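Local structure of member of s1p family of ribosomal proteins (Pyrococcus furiosus, 5YH1) at residues E215-A223 / F236-K246. The protein binds manganese and is probably an exonuclease of the DHH family, this chain being the DHH-domain part of a longer protein that probably binds nucleic acid. Numbering follows the deposited sequence.
Sequences EDRIKHLPA and FYQYLEYAKEK
Lys246 NZ donates a hydrogen bond to the backbone O of Asp216 at 2.6 Å; the bond lies in the carbonyl plane, with a C=O...N angle of 154°. The contact belongs to the helical part of the DHH domain, where the type I beta turn Ile218–Leu221 links helix 215-218 to helix 221-229, which leads to the manganese ligand Asp229. The extended Lys246 chain crosses the His220 side chain at about a right angle: its CD sits 4.1 Å from the ring centroid in an off-centre CH-pi contact, while His220 NE2 is bonded to Leu280 O. Shortened to an alanine, this position is likely to leave Asp216 O without its lysine donor and to take the Lys246 methylenes away from the His220 ring.

With Lys219 CG between the backbone N and the carbonyl carbon (chi1 61°), the extended Lys219 chain crosses the Tyr242 side chain, bringing CD 3.6 Å from Tyr242 CD1. Lys219 NZ forms a salt bridge with Asp216 OD1, approached 56° out of the carboxylate plane, and reaches Glu245 OE1 through a water. A second water joins three backbone atoms, donating to Lys219 O and Tyr239 O and accepting from Ala223 N, tying the turn to helix 234-245.

Further along, Ala223 CB meets Ala243 CB at 3.7 Å, small side chains consistent with Ala223 CA lying 5.0 Å from Leu240 CA, and Leu253 of helix 250-267 touches both alanines. Pro222 CB rests over one face of the Tyr239 ring, 3.5 Å from its centroid, and Tyr239 OH is hydrogen-bonded to Glu205 OE2.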
ATOM      1  N   GLU A 215     -25.088 -20.865  18.785  1.00 34.95           N
ATOM      2  CA  GLU A 215     -26.226 -20.945  17.868  1.00 33.65           C
ATOM      3  C   GLU A 215     -27.150 -19.729  17.933  1.00 31.53           C
ATOM      4  O   GLU A 215     -27.471 -19.129  16.903  1.00 31.64           O
ATOM      5  CB  GLU A 215     -27.037 -22.234  18.111  1.00 34.40           C
ATOM      6  CG  GLU A 215     -28.334 -22.283  17.312  1.00 35.37           C
ATOM      7  CD  GLU A 215     -29.040 -23.626  17.357  1.00 35.69           C
ATOM      8  OE1 GLU A 215     -28.594 -24.585  16.701  1.00 34.02           O
ATOM      9  OE2 GLU A 215     -30.081 -23.708  18.019  1.00 40.51           O
ATOM     10  N   ASP A 216     -27.583 -19.367  19.133  1.00 31.95           N
ATOM     11  CA  ASP A 216     -28.577 -18.300  19.279  1.00 31.97           C
ATOM     12  C   ASP A 216     -28.000 -16.946  18.869  1.00 31.07           C
ATOM     13  O   ASP A 216     -28.706 -16.102  18.331  1.00 29.96           O
ATOM     14  CB  ASP A 216     -29.121 -18.245  20.708  1.00 33.09           C
ATOM     15  CG  ASP A 216     -30.085 -19.398  21.027  1.00 34.84           C
ATOM     16  OD1 ASP A 216     -30.550 -20.117  20.114  1.00 35.98           O
ATOM     17  OD2 ASP A 216     -30.390 -19.579  22.216  1.00 37.29           O
ATOM     18  N   ARG A 217     -26.709 -16.758  19.107  1.00 31.13           N
ATOM     19  CA  ARG A 217     -26.025 -15.526  18.731  1.00 30.82           C
ATOM     20  C   ARG A 217     -25.919 -15.347  17.213  1.00 29.53           C
ATOM     21  O   ARG A 217     -26.065 -14.244  16.718  1.00 29.84           O
ATOM     22  CB  ARG A 217     -24.628 -15.506  19.357  1.00 33.16           C
ATOM     23  CG  ARG A 217     -23.900 -14.186  19.208  1.00 34.85           C
ATOM     24  CD  ARG A 217     -22.528 -14.249  19.841  1.00 36.67           C
ATOM     25  NE  ARG A 217     -22.613 -14.351  21.293  1.00 39.08           N
ATOM     26  CZ  ARG A 217     -22.895 -13.340  22.117  1.00 41.28           C
ATOM     27  NH1 ARG A 217     -23.128 -12.112  21.658  1.00 41.38           N
ATOM     28  NH2 ARG A 217     -22.949 -13.566  23.423  1.00 43.24           N
ATOM     29  N   ILE A 218     -25.682 -16.430  16.478  1.00 29.27           N
ATOM     30  CA  ILE A 218     -25.385 -16.334  15.039  1.00 28.90           C
ATOM     31  C   ILE A 218     -26.459 -16.850  14.082  1.00 27.85           C
ATOM     32  O   ILE A 218     -26.282 -16.755  12.872  1.00 26.95           O
ATOM     33  CB  ILE A 218     -24.068 -17.065  14.682  1.00 29.14           C
ATOM     34  CG1 ILE A 218     -24.208 -18.582  14.801  1.00 29.82           C
ATOM     35  CG2 ILE A 218     -22.925 -16.575  15.557  1.00 29.78           C
ATOM     36  CD1 ILE A 218     -23.000 -19.331  14.293  1.00 30.37           C
ATOM     37  N   LYS A 219     -27.564 -17.391  14.591  1.00 27.43           N
ATOM     38  CA  LYS A 219     -28.539 -18.061  13.711  1.00 27.13           C
ATOM     39  C   LYS A 219     -29.232 -17.139  12.705  1.00 26.10           C
ATOM     40  O   LYS A 219     -29.813 -17.618  11.730  1.00 26.34           O
ATOM     41  CB  LYS A 219     -29.577 -18.856  14.514  1.00 28.07           C
ATOM     42  CG  LYS A 219     -30.423 -18.031  15.462  1.00 28.62           C
ATOM     43  CD  LYS A 219     -31.196 -18.943  16.387  1.00 30.49           C
ATOM     44  CE  LYS A 219     -32.062 -18.144  17.347  1.00 31.04           C
ATOM     45  NZ  LYS A 219     -32.701 -19.076  18.306  1.00 32.00           N
ATOM     46  N   HIS A 220     -29.155 -15.829  12.927  1.00 25.64           N
ATOM     47  CA  HIS A 220     -29.638 -14.828  11.956  1.00 25.34           C
ATOM     48  C   HIS A 220     -28.635 -14.432  10.854  1.00 25.68           C
ATOM     49  O   HIS A 220     -29.001 -13.744   9.888  1.00 25.26           O
ATOM     50  CB  HIS A 220     -30.083 -13.566  12.698  1.00 26.09           C
ATOM     51  CG  HIS A 220     -28.946 -12.761  13.245  1.00 26.66           C
ATOM     52  ND1 HIS A 220     -28.210 -13.158  14.341  1.00 26.72           N
ATOM     53  CD2 HIS A 220     -28.405 -11.595  12.831  1.00 26.44           C
ATOM     54  CE1 HIS A 220     -27.274 -12.261  14.586  1.00 26.54           C
ATOM     55  NE2 HIS A 220     -27.372 -11.302  13.685  1.00 27.21           N
ATOM     56  N   LEU A 221     -27.374 -14.849  10.990  1.00 26.32           N
ATOM     57  CA  LEU A 221     -26.330 -14.468  10.018  1.00 25.30           C
ATOM     58  C   LEU A 221     -26.605 -14.947   8.605  1.00 24.55           C
ATOM     59  O   LEU A 221     -26.373 -14.208   7.648  1.00 24.14           O
ATOM     60  CB  LEU A 221     -24.947 -14.937  10.484  1.00 26.11           C
ATOM     61  CG  LEU A 221     -24.423 -14.288  11.773  1.00 26.38           C
ATOM     62  CD1 LEU A 221     -22.971 -14.667  12.010  1.00 26.69           C
ATOM     63  CD2 LEU A 221     -24.554 -12.774  11.742  1.00 27.27           C
ATOM     64  N   PRO A 222     -27.122 -16.181   8.454  1.00 24.67           N
ATOM     65  CA  PRO A 222     -27.455 -16.657   7.107  1.00 23.77           C
ATOM     66  C   PRO A 222     -28.423 -15.758   6.320  1.00 23.47           C
ATOM     67  O   PRO A 222     -28.312 -15.656   5.097  1.00 24.11           O
ATOM     68  CB  PRO A 222     -28.074 -18.032   7.371  1.00 24.68           C
ATOM     69  CG  PRO A 222     -27.433 -18.491   8.635  1.00 24.58           C
ATOM     70  CD  PRO A 222     -27.231 -17.252   9.459  1.00 24.49           C
ATOM     71  N   ALA A 223     -29.355 -15.111   7.010  1.00 23.29           N
ATOM     72  CA  ALA A 223     -30.256 -14.159   6.367  1.00 23.48           C
ATOM     73  C   ALA A 223     -29.509 -12.953   5.818  1.00 22.91           C
ATOM     74  O   ALA A 223     -29.822 -12.474   4.728  1.00 23.26           O
ATOM     75  CB  ALA A 223     -31.337 -13.705   7.345  1.00 24.00           C
ATOM     76  N   PHE A 236     -33.005 -20.082   2.037  1.00 24.26           N
ATOM     77  CA  PHE A 236     -32.871 -18.664   2.397  1.00 25.99           C
ATOM     78  C   PHE A 236     -34.169 -18.180   3.043  1.00 26.93           C
ATOM     79  O   PHE A 236     -34.157 -17.515   4.083  1.00 26.83           O
ATOM     80  CB  PHE A 236     -32.503 -17.826   1.159  1.00 25.78           C
ATOM     81  CG  PHE A 236     -32.583 -16.331   1.360  1.00 26.05           C
ATOM     82  CD1 PHE A 236     -31.775 -15.688   2.290  1.00 26.28           C
ATOM     83  CD2 PHE A 236     -33.437 -15.558   0.577  1.00 27.40           C
ATOM     84  CE1 PHE A 236     -31.832 -14.313   2.458  1.00 26.38           C
ATOM     85  CE2 PHE A 236     -33.500 -14.172   0.737  1.00 27.80           C
ATOM     86  CZ  PHE A 236     -32.696 -13.550   1.685  1.00 27.44           C
ATOM     87  N   TYR A 237     -35.287 -18.565   2.441  1.00 27.30           N
ATOM     88  CA  TYR A 237     -36.588 -18.092   2.902  1.00 27.68           C
ATOM     89  C   TYR A 237     -36.909 -18.647   4.280  1.00 27.07           C
ATOM     90  O   TYR A 237     -37.593 -17.995   5.048  1.00 27.21           O
ATOM     91  CB  TYR A 237     -37.667 -18.372   1.848  1.00 27.46           C
ATOM     92  CG  TYR A 237     -37.368 -17.616   0.565  1.00 27.23           C
ATOM     93  CD1 TYR A 237     -37.425 -16.219   0.529  1.00 28.40           C
ATOM     94  CD2 TYR A 237     -36.977 -18.280  -0.587  1.00 27.81           C
ATOM     95  CE1 TYR A 237     -37.128 -15.510  -0.633  1.00 27.63           C
ATOM     96  CE2 TYR A 237     -36.679 -17.577  -1.756  1.00 28.88           C
ATOM     97  CZ  TYR A 237     -36.758 -16.195  -1.767  1.00 28.52           C
ATOM     98  OH  TYR A 237     -36.465 -15.498  -2.922  1.00 31.22           O
ATOM     99  N   GLN A 238     -36.351 -19.810   4.621  1.00 27.23           N
ATOM    100  CA  GLN A 238     -36.400 -20.296   6.005  1.00 26.07           C
ATOM    101  C   GLN A 238     -35.449 -19.510   6.909  1.00 26.40           C
ATOM    102  O   GLN A 238     -35.815 -19.137   8.028  1.00 26.78           O
ATOM    103  CB  GLN A 238     -36.049 -21.783   6.080  1.00 26.49           C
ATOM    104  CG  GLN A 238     -37.008 -22.712   5.337  1.00 26.41           C
ATOM    105  CD  GLN A 238     -36.520 -24.152   5.349  1.00 26.12           C
ATOM    106  OE1 GLN A 238     -36.521 -24.816   6.392  1.00 26.09           O
ATOM    107  NE2 GLN A 238     -36.093 -24.640   4.196  1.00 24.80           N
ATOM    108  N   TYR A 239     -34.214 -19.294   6.448  1.00 26.00           N
ATOM    109  CA  TYR A 239     -33.213 -18.574   7.254  1.00 25.38           C
ATOM    110  C   TYR A 239     -33.726 -17.180   7.659  1.00 25.32           C
ATOM    111  O   TYR A 239     -33.454 -16.714   8.754  1.00 25.31           O
ATOM    112  CB  TYR A 239     -31.873 -18.446   6.505  1.00 24.78           C
ATOM    113  CG  TYR A 239     -30.978 -19.674   6.545  1.00 23.71           C
ATOM    114  CD1 TYR A 239     -30.546 -20.205   7.757  1.00 23.09           C
ATOM    115  CD2 TYR A 239     -30.534 -20.279   5.372  1.00 23.95           C
ATOM    116  CE1 TYR A 239     -29.711 -21.305   7.803  1.00 23.35           C
ATOM    117  CE2 TYR A 239     -29.693 -21.392   5.408  1.00 24.00           C
ATOM    118  CZ  TYR A 239     -29.285 -21.898   6.627  1.00 24.27           C
ATOM    119  OH  TYR A 239     -28.465 -23.008   6.683  1.00 24.28           O
ATOM    120  N   LEU A 240     -34.472 -16.530   6.777  1.00 25.96           N
ATOM    121  CA  LEU A 240     -35.052 -15.209   7.065  1.00 27.52           C
ATOM    122  C   LEU A 240     -35.876 -15.130   8.354  1.00 29.20           C
ATOM    123  O   LEU A 240     -35.937 -14.075   8.999  1.00 28.99           O
ATOM    124  CB  LEU A 240     -35.943 -14.765   5.908  1.00 27.77           C
ATOM    125  CG  LEU A 240     -35.244 -14.259   4.647  1.00 28.58           C
ATOM    126  CD1 LEU A 240     -36.300 -13.982   3.581  1.00 28.87           C
ATOM    127  CD2 LEU A 240     -34.416 -13.004   4.921  1.00 28.66           C
ATOM    128  N   GLU A 241     -36.526 -16.229   8.718  1.00 29.89           N
ATOM    129  CA  GLU A 241     -37.347 -16.264   9.924  1.00 30.58           C
ATOM    130  C   GLU A 241     -36.535 -16.012  11.196  1.00 30.15           C
ATOM    131  O   GLU A 241     -37.037 -15.400  12.139  1.00 29.13           O
ATOM    132  CB  GLU A 241     -38.106 -17.595  10.001  1.00 32.41           C
ATOM    133  CG  GLU A 241     -39.236 -17.694   8.985  1.00 33.46           C
ATOM    134  CD  GLU A 241     -40.421 -16.835   9.394  1.00 35.64           C
ATOM    135  OE1 GLU A 241     -41.131 -17.233  10.345  1.00 36.64           O
ATOM    136  OE2 GLU A 241     -40.622 -15.753   8.793  1.00 36.78           O
ATOM    137  N   TYR A 242     -35.275 -16.451  11.225  1.00 30.08           N
ATOM    138  CA  TYR A 242     -34.417 -16.201  12.392  1.00 29.63           C
ATOM    139  C   TYR A 242     -34.049 -14.723  12.532  1.00 30.22           C
ATOM    140  O   TYR A 242     -33.838 -14.233  13.640  1.00 29.28           O
ATOM    141  CB  TYR A 242     -33.138 -17.027  12.320  1.00 30.57           C
ATOM    142  CG  TYR A 242     -33.368 -18.516  12.419  1.00 29.28           C
ATOM    143  CD1 TYR A 242     -33.593 -19.124  13.649  1.00 28.40           C
ATOM    144  CD2 TYR A 242     -33.354 -19.310  11.286  1.00 27.47           C
ATOM    145  CE1 TYR A 242     -33.805 -20.487  13.739  1.00 28.07           C
ATOM    146  CE2 TYR A 242     -33.566 -20.665  11.368  1.00 27.14           C
ATOM    147  CZ  TYR A 242     -33.791 -21.247  12.593  1.00 27.94           C
ATOM    148  OH  TYR A 242     -33.987 -22.606  12.655  1.00 30.08           O
ATOM    149  N   ALA A 243     -33.953 -14.025  11.404  1.00 30.75           N
ATOM    150  CA  ALA A 243     -33.688 -12.590  11.415  1.00 30.58           C
ATOM    151  C   ALA A 243     -34.932 -11.860  11.910  1.00 31.67           C
ATOM    152  O   ALA A 243     -34.834 -10.942  12.717  1.00 31.27           O
ATOM    153  CB  ALA A 243     -33.295 -12.098  10.023  1.00 29.89           C
ATOM    154  N   LYS A 244     -36.099 -12.272  11.424  1.00 33.05           N
ATOM    155  CA  LYS A 244     -37.361 -11.674  11.885  1.00 36.09           C
ATOM    156  C   LYS A 244     -37.542 -11.745  13.402  1.00 36.15           C
ATOM    157  O   LYS A 244     -37.920 -10.751  14.019  1.00 35.29           O
ATOM    158  CB  LYS A 244     -38.559 -12.286  11.154  1.00 37.10           C
ATOM    159  CG  LYS A 244     -38.983 -11.429   9.979  1.00 38.49           C
ATOM    160  CD  LYS A 244     -39.032 -12.160   8.660  1.00 38.91           C
ATOM    161  CE  LYS A 244     -39.085 -11.131   7.547  1.00 40.21           C
ATOM    162  NZ  LYS A 244     -39.390 -11.709   6.222  1.00 41.21           N
ATOM    163  N   GLU A 245     -37.221 -12.891  13.996  1.00 38.02           N
ATOM    164  CA  GLU A 245     -37.273 -13.057  15.452  1.00 39.49           C
ATOM    165  C   GLU A 245     -36.454 -12.008  16.193  1.00 38.80           C
ATOM    166  O   GLU A 245     -36.805 -11.649  17.309  1.00 40.41           O
ATOM    167  CB  GLU A 245     -36.770 -14.445  15.869  1.00 42.97           C
ATOM    168  CG  GLU A 245     -37.728 -15.584  15.576  1.00 47.91           C
ATOM    169  CD  GLU A 245     -37.089 -16.965  15.728  1.00 52.49           C
ATOM    170  OE1 GLU A 245     -36.053 -17.101  16.433  1.00 50.07           O
ATOM    171  OE2 GLU A 245     -37.635 -17.920  15.123  1.00 56.65           O
ATOM    172  N   LYS A 246     -35.359 -11.542  15.591  1.00 37.01           N
ATOM    173  CA  LYS A 246     -34.524 -10.505  16.209  1.00 37.68           C
ATOM    174  C   LYS A 246     -34.879  -9.084  15.771  1.00 36.28           C
ATOM    175  O   LYS A 246     -34.153  -8.155  16.093  1.00 37.51           O
ATOM    176  CB  LYS A 246     -33.036 -10.769  15.934  1.00 37.65           C
ATOM    177  CG  LYS A 246     -32.544 -12.072  16.534  1.00 38.15           C
ATOM    178  CD  LYS A 246     -31.026 -12.166  16.598  1.00 38.09           C
ATOM    179  CE  LYS A 246     -30.603 -13.610  16.838  1.00 37.43           C
ATOM    180  NZ  LYS A 246     -29.169 -13.768  17.198  1.00 37.43           N
TER
HETATM  181  O   HOH W   1     -30.632 -16.776   9.366  1.00 24.80           O
HETATM  182  O   HOH W   2     -35.033 -19.639  16.847  1.00 45.62           O